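Local atomic coordinates of RNA methyltransferase, TrmH family (Porphyromonas gingivalis, PDB entry 2I6D), a protein that probably binds RNA and transfers a methyl group to it, as a knotted SPOUT-class methyltransferase of the TrmH family. Residues L189-L203 with A245-S257. Residues are numbered along the deposited sequence; the frame is centred on the assembly and turned at random. Where two conformers were deposited one is given.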
loop_
_atom_site.group_PDB
_atom_site.type_symbol
_atom_site.label_atom_id
_atom_site.label_comp_id
_atom_site.label_asym_id
_atom_site.label_seq_id
_atom_site.Cartn_x
_atom_site.Cartn_y
_atom_site.Cartn_z
ATOM N N LEU A 189 22.236 6.163 9.654
ATOM C CA LEU A 189 21.607 4.837 9.711
ATOM C C LEU A 189 22.631 3.694 9.766
ATOM O O LEU A 189 22.305 2.594 10.207
ATOM C CB LEU A 189 20.637 4.608 8.533
ATOM C CG LEU A 189 21.149 4.015 7.213
ATOM C CD1 LEU A 189 20.032 3.398 6.399
ATOM C CD2 LEU A 189 21.886 5.055 6.393
ATOM N N TYR A 190 23.844 3.948 9.290
ATOM C CA TYR A 190 24.918 2.954 9.373
ATOM C C TYR A 190 25.516 2.823 10.766
ATOM O O TYR A 190 26.114 1.802 11.074
ATOM C CB TYR A 190 26.020 3.256 8.352
ATOM C CG TYR A 190 25.452 3.413 6.962
ATOM C CD1 TYR A 190 24.575 2.463 6.431
ATOM C CD2 TYR A 190 25.774 4.510 6.192
ATOM C CE1 TYR A 190 24.023 2.621 5.155
ATOM C CE2 TYR A 190 25.250 4.667 4.917
ATOM C CZ TYR A 190 24.367 3.727 4.412
ATOM O OH TYR A 190 23.861 3.928 3.129
ATOM N N GLU A 191 25.353 3.857 11.592
ATOM C CA GLU A 191 25.900 3.865 12.952
ATOM C C GLU A 191 24.860 3.496 14.018
ATOM O O GLU A 191 25.221 3.164 15.141
ATOM C CB GLU A 191 26.514 5.234 13.284
ATOM C CG GLU A 191 27.589 5.669 12.297
ATOM C CD GLU A 191 28.204 7.033 12.615
ATOM O OE1 GLU A 191 27.620 7.831 13.386
ATOM O OE2 GLU A 191 29.279 7.306 12.066
ATOM N N ALA A 192 23.578 3.572 13.675
ATOM C CA ALA A 192 22.538 3.323 14.642
ATOM C C ALA A 192 22.447 1.819 14.879
ATOM O O ALA A 192 22.443 1.067 13.919
ATOM C CB ALA A 192 21.202 3.881 14.129
ATOM N N PRO A 193 22.388 1.369 16.152
ATOM C CA PRO A 193 22.147 -0.064 16.298
ATOM C C PRO A 193 20.666 -0.261 16.030
ATOM O O PRO A 193 19.852 0.508 16.527
ATOM C CB PRO A 193 22.487 -0.364 17.774
ATOM C CG PRO A 193 22.933 0.959 18.381
ATOM C CD PRO A 193 22.509 2.057 17.451
ATOM N N LEU A 194 20.320 -1.235 15.219
ATOM C CA LEU A 194 18.927 -1.445 14.859
ATOM C C LEU A 194 18.449 -2.784 15.410
ATOM O O LEU A 194 19.260 -3.711 15.584
ATOM C CB LEU A 194 18.797 -1.464 13.322
ATOM C CG LEU A 194 19.197 -0.211 12.516
ATOM C CD1 LEU A 194 19.129 -0.439 11.001
ATOM C CD2 LEU A 194 18.347 0.988 12.962
ATOM N N PRO A 195 17.127 -2.910 15.658
ATOM C CA PRO A 195 16.623 -4.229 16.023
ATOM C C PRO A 195 16.575 -5.125 14.804
ATOM O O PRO A 195 16.614 -4.634 13.671
ATOM C CB PRO A 195 15.187 -3.941 16.525
ATOM C CG PRO A 195 15.033 -2.470 16.570
ATOM C CD PRO A 195 16.046 -1.908 15.632
ATOM N N ASN A 196 16.509 -6.437 15.022
ATOM C CA ASN A 196 16.327 -7.365 13.897
ATOM C C ASN A 196 15.008 -7.044 13.205
ATOM O O ASN A 196 14.076 -6.556 13.835
ATOM C CB ASN A 196 16.302 -8.814 14.404
ATOM C CG ASN A 196 16.267 -9.842 13.271
ATOM O OD1 ASN A 196 15.219 -10.116 12.672
ATOM N ND2 ASN A 196 17.416 -10.444 12.999
ATOM N N PHE A 197 14.930 -7.365 11.918
ATOM C CA PHE A 197 13.717 -7.160 11.123
ATOM C C PHE A 197 12.447 -7.741 11.763
ATOM O O PHE A 197 11.350 -7.175 11.613
ATOM C CB PHE A 197 13.915 -7.793 9.744
ATOM C CG PHE A 197 13.243 -7.051 8.646
ATOM C CD1 PHE A 197 13.960 -6.132 7.893
ATOM C CD2 PHE A 197 11.899 -7.272 8.343
ATOM C CE1 PHE A 197 13.361 -5.443 6.839
ATOM C CE2 PHE A 197 11.274 -6.567 7.305
ATOM C CZ PHE A 197 12.020 -5.650 6.556
ATOM N N THR A 198 12.583 -8.853 12.480
ATOM C CA THR A 198 11.418 -9.497 13.099
ATOM C C THR A 198 11.001 -8.886 14.426
ATOM O O THR A 198 9.962 -9.262 14.989
ATOM C CB THR A 198 11.685 -10.973 13.361
ATOM O OG1 THR A 198 12.869 -11.087 14.151
ATOM C CG2 THR A 198 11.851 -11.715 12.058
ATOM N N GLU A 199 11.807 -7.969 14.949
ATOM C CA GLU A 199 11.480 -7.317 16.216
ATOM C C GLU A 199 10.580 -6.113 15.983
ATOM O O GLU A 199 10.643 -5.510 14.935
ATOM C CB GLU A 199 12.742 -6.883 16.940
ATOM C CG GLU A 199 13.597 -8.067 17.388
ATOM C CD GLU A 199 14.846 -7.619 18.126
ATOM O OE1 GLU A 199 14.745 -7.341 19.342
ATOM O OE2 GLU A 199 15.925 -7.562 17.507
ATOM N N PRO A 200 9.717 -5.788 16.957
ATOM C CA PRO A 200 8.804 -4.661 16.777
ATOM C C PRO A 200 9.534 -3.318 16.677
ATOM O O PRO A 200 10.386 -2.997 17.489
ATOM C CB PRO A 200 7.895 -4.740 18.021
ATOM C CG PRO A 200 8.681 -5.477 19.046
ATOM C CD PRO A 200 9.519 -6.467 18.259
ATOM N N ALA A 201 9.229 -2.554 15.635
ATOM C CA ALA A 201 9.788 -1.215 15.489
ATOM C C ALA A 201 8.918 -0.503 14.482
ATOM O O ALA A 201 8.413 -1.119 13.562
ATOM C CB ALA A 201 11.228 -1.254 14.926
ATOM N N ILE A 202 8.780 0.798 14.651
ATOM C CA ILE A 202 8.050 1.603 13.673
ATOM C C ILE A 202 9.053 2.533 13.013
ATOM O O ILE A 202 9.921 3.098 13.708
ATOM C CB ILE A 202 6.917 2.411 14.363
ATOM C CG1 ILE A 202 5.871 1.451 14.981
ATOM C CG2 ILE A 202 6.302 3.396 13.368
ATOM C CD1 ILE A 202 5.092 2.079 16.181
ATOM N N LEU A 203 8.946 2.679 11.687
ATOM C CA LEU A 203 9.809 3.573 10.931
ATOM C C LEU A 203 8.928 4.552 10.178
ATOM O O LEU A 203 8.132 4.176 9.301
ATOM C CB LEU A 203 10.691 2.783 9.929
ATOM C CG LEU A 203 11.477 3.602 8.892
ATOM C CD1 LEU A 203 12.395 4.612 9.614
ATOM C CD2 LEU A 203 12.331 2.640 8.023
ATOM N N ALA A 245 14.590 6.553 -0.148
ATOM C CA ALA A 245 15.014 6.508 1.234
ATOM C C ALA A 245 14.455 5.250 1.904
ATOM O O ALA A 245 15.163 4.569 2.647
ATOM C CB ALA A 245 14.542 7.784 1.995
ATOM N N THR A 246 13.200 4.921 1.606
ATOM C CA THR A 246 12.586 3.721 2.189
ATOM C C THR A 246 13.356 2.442 1.818
ATOM O O THR A 246 13.570 1.569 2.657
ATOM C CB THR A 246 11.110 3.607 1.723
ATOM O OG1 THR A 246 10.390 4.761 2.153
ATOM C CG2 THR A 246 10.436 2.346 2.277
ATOM N N ALA A 247 13.742 2.340 0.551
ATOM C CA ALA A 247 14.478 1.180 0.040
ATOM C C ALA A 247 15.841 1.062 0.737
ATOM O O ALA A 247 16.253 -0.026 1.132
ATOM C CB ALA A 247 14.676 1.301 -1.482
ATOM N N ILE A 248 16.531 2.188 0.877
ATOM C CA ILE A 248 17.824 2.204 1.542
ATOM C C ILE A 248 17.664 1.728 2.990
ATOM O O ILE A 248 18.416 0.825 3.452
ATOM C CB ILE A 248 18.492 3.594 1.464
ATOM C CG1 ILE A 248 18.951 3.841 0.016
ATOM C CG2 ILE A 248 19.737 3.645 2.375
ATOM C CD1 ILE A 248 19.126 5.334 -0.309
ATOM N N LEU A 249 16.678 2.290 3.683
ATOM C CA LEU A 249 16.443 1.949 5.107
ATOM C C LEU A 249 16.065 0.472 5.283
ATOM O O LEU A 249 16.676 -0.223 6.111
ATOM C CB LEU A 249 15.392 2.869 5.753
ATOM C CG LEU A 249 15.922 4.284 6.025
ATOM C CD1 LEU A 249 14.804 5.365 5.916
ATOM C CD2 LEU A 249 16.603 4.339 7.379
ATOM N N CYS A 250 15.065 0.001 4.530
ATOM C CA CYS A 250 14.693 -1.426 4.566
ATOM C C CYS A 250 15.822 -2.376 4.244
ATOM O O CYS A 250 15.974 -3.420 4.935
ATOM C CB CYS A 250 13.518 -1.708 3.632
ATOM S SG CYS A 250 12.020 -0.943 4.207
ATOM N N SER A 251 16.603 -2.063 3.202
ATOM C CA SER A 251 17.754 -2.902 2.821
ATOM C C SER A 251 18.691 -3.055 4.001
ATOM O O SER A 251 19.052 -4.164 4.381
ATOM C CB SER A 251 18.512 -2.346 1.595
ATOM O OG SER A 251 19.816 -2.928 1.472
ATOM N N GLU A 252 19.061 -1.929 4.599
ATOM C CA GLU A 252 20.005 -1.933 5.701
ATOM C C GLU A 252 19.453 -2.695 6.924
ATOM O O GLU A 252 20.183 -3.446 7.584
ATOM C CB GLU A 252 20.333 -0.474 6.039
ATOM C CG GLU A 252 21.342 -0.207 7.072
ATOM C CD GLU A 252 22.725 -0.857 6.847
ATOM O OE1 GLU A 252 23.104 -1.348 5.748
ATOM O OE2 GLU A 252 23.441 -0.866 7.842
ATOM N N TRP A 253 18.160 -2.512 7.210
ATOM C CA TRP A 253 17.502 -3.232 8.307
ATOM C C TRP A 253 17.633 -4.739 8.067
ATOM O O TRP A 253 17.962 -5.484 8.976
ATOM C CB TRP A 253 16.020 -2.865 8.384
ATOM C CG TRP A 253 15.543 -2.459 9.755
ATOM C CD1 TRP A 253 15.127 -3.287 10.778
ATOM C CD2 TRP A 253 15.334 -1.126 10.211
ATOM N NE1 TRP A 253 14.685 -2.529 11.850
ATOM C CE2 TRP A 253 14.817 -1.205 11.528
ATOM C CE3 TRP A 253 15.567 0.144 9.642
ATOM C CZ2 TRP A 253 14.500 -0.070 12.275
ATOM C CZ3 TRP A 253 15.237 1.268 10.381
ATOM C CH2 TRP A 253 14.715 1.149 11.685
ATOM N N ARG A 254 17.370 -5.162 6.830
ATOM C CA ARG A 254 17.446 -6.590 6.431
ATOM C C ARG A 254 18.876 -7.150 6.346
ATOM O O ARG A 254 19.152 -8.297 6.758
ATOM C CB ARG A 254 16.697 -6.773 5.100
ATOM C CG ARG A 254 16.811 -8.189 4.455
ATOM C CD ARG A 254 16.212 -9.256 5.332
ATOM N NE ARG A 254 14.749 -9.242 5.378
ATOM C CZ ARG A 254 14.031 -9.872 6.304
ATOM N NH1 ARG A 254 12.698 -9.830 6.260
ATOM N NH2 ARG A 254 14.645 -10.561 7.281
ATOM N N ARG A 255 19.811 -6.348 5.844
ATOM C CA ARG A 255 21.220 -6.756 5.804
ATOM C C ARG A 255 21.698 -7.190 7.180
ATOM O O ARG A 255 22.453 -8.139 7.307
ATOM C CB ARG A 255 22.088 -5.583 5.346
ATOM C CG ARG A 255 23.593 -5.918 5.228
ATOM C CD ARG A 255 24.425 -4.685 4.934
ATOM N NE ARG A 255 24.498 -3.720 6.035
ATOM C CZ ARG A 255 25.290 -3.839 7.093
ATOM N NH1 ARG A 255 26.062 -4.911 7.234
ATOM N NH2 ARG A 255 25.293 -2.904 8.042
ATOM N N ARG A 256 21.277 -6.462 8.216
ATOM C CA ARG A 256 21.738 -6.757 9.583
ATOM C C ARG A 256 20.975 -7.880 10.295
ATOM O O ARG A 256 21.284 -8.226 11.451
ATOM C CB ARG A 256 21.634 -5.497 10.422
ATOM C CG ARG A 256 22.506 -4.447 9.889
ATOM C CD ARG A 256 22.765 -3.417 10.920
ATOM N NE ARG A 256 22.820 -2.111 10.305
ATOM C CZ ARG A 256 22.755 -0.988 10.999
ATOM N NH1 ARG A 256 22.628 -1.041 12.307
ATOM N NH2 ARG A 256 22.808 0.169 10.375
ATOM N N SER A 257 19.993 -8.452 9.615
ATOM C CA SER A 257 19.091 -9.403 10.252
ATOM C C SER A 257 19.513 -10.863 10.155
ATOM O O SER A 257 20.522 -11.200 9.511
ATOM C CB SER A 257 17.672 -9.196 9.724
ATOM O OG SER A 257 17.250 -7.877 10.072
ATOM O OXT SER A 257 18.866 -11.747 10.763
HETATM O O HOH W 1 26.069 -0.481 9.696
HETATM O O HOH W 2 18.550 -4.888 11.628
HETATM O O HOH W 3 12.740 -4.162 13.505
HETATM O O HOH W 4 19.487 -8.228 14.037
#
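W253 and L194 meet where the C-terminal helix 242-255 of the SPOUT methyltransferase fold packs against the loop that leads into strand 201-206 of its parallel sheet. Methyl CD2 of L194 sits over one face of the indole, 4.0 Å from the centroid of the six-membered ring, a CH-pi contact. P195, A201 and L203 add apolar contacts around the same ring, and Y180 of the adjacent strand 179-182 meets it edge-to-face. Farther back along the helix, L189 CD1 reaches L249 CD2 at 3.7 Å.

F197 carries the guanidinium of R254 flat on its ring, planes 17° apart, a cation-pi stack. Bends at chi2 (63°) and chi3 (73°) fold R254 over the phenyl ring, where NH1 also bonds to the carbonyl of F127.

Polar bonds close the loop onto the chain terminus. R256 NH1 gives a nearly straight bond of 2.7 Å to A192 O, lying in the guanidinium plane, while L194 covers one face of that group. R256 NE and NH2 both grip E252 OE2, which R255 NH2 shares, a salt-bridge network that probably helps hold the R256 guanidinium in place for the loop carbonyl. Water 3 accepts from W253 NE1 and links the indole to N196 O and E199 O. N196 ND2 binds the terminal carboxylate at OXT, and the S257 hydroxyl donates to W253 O while accepting from F197 N, with 3.0 Å between F197 N and S257 OG.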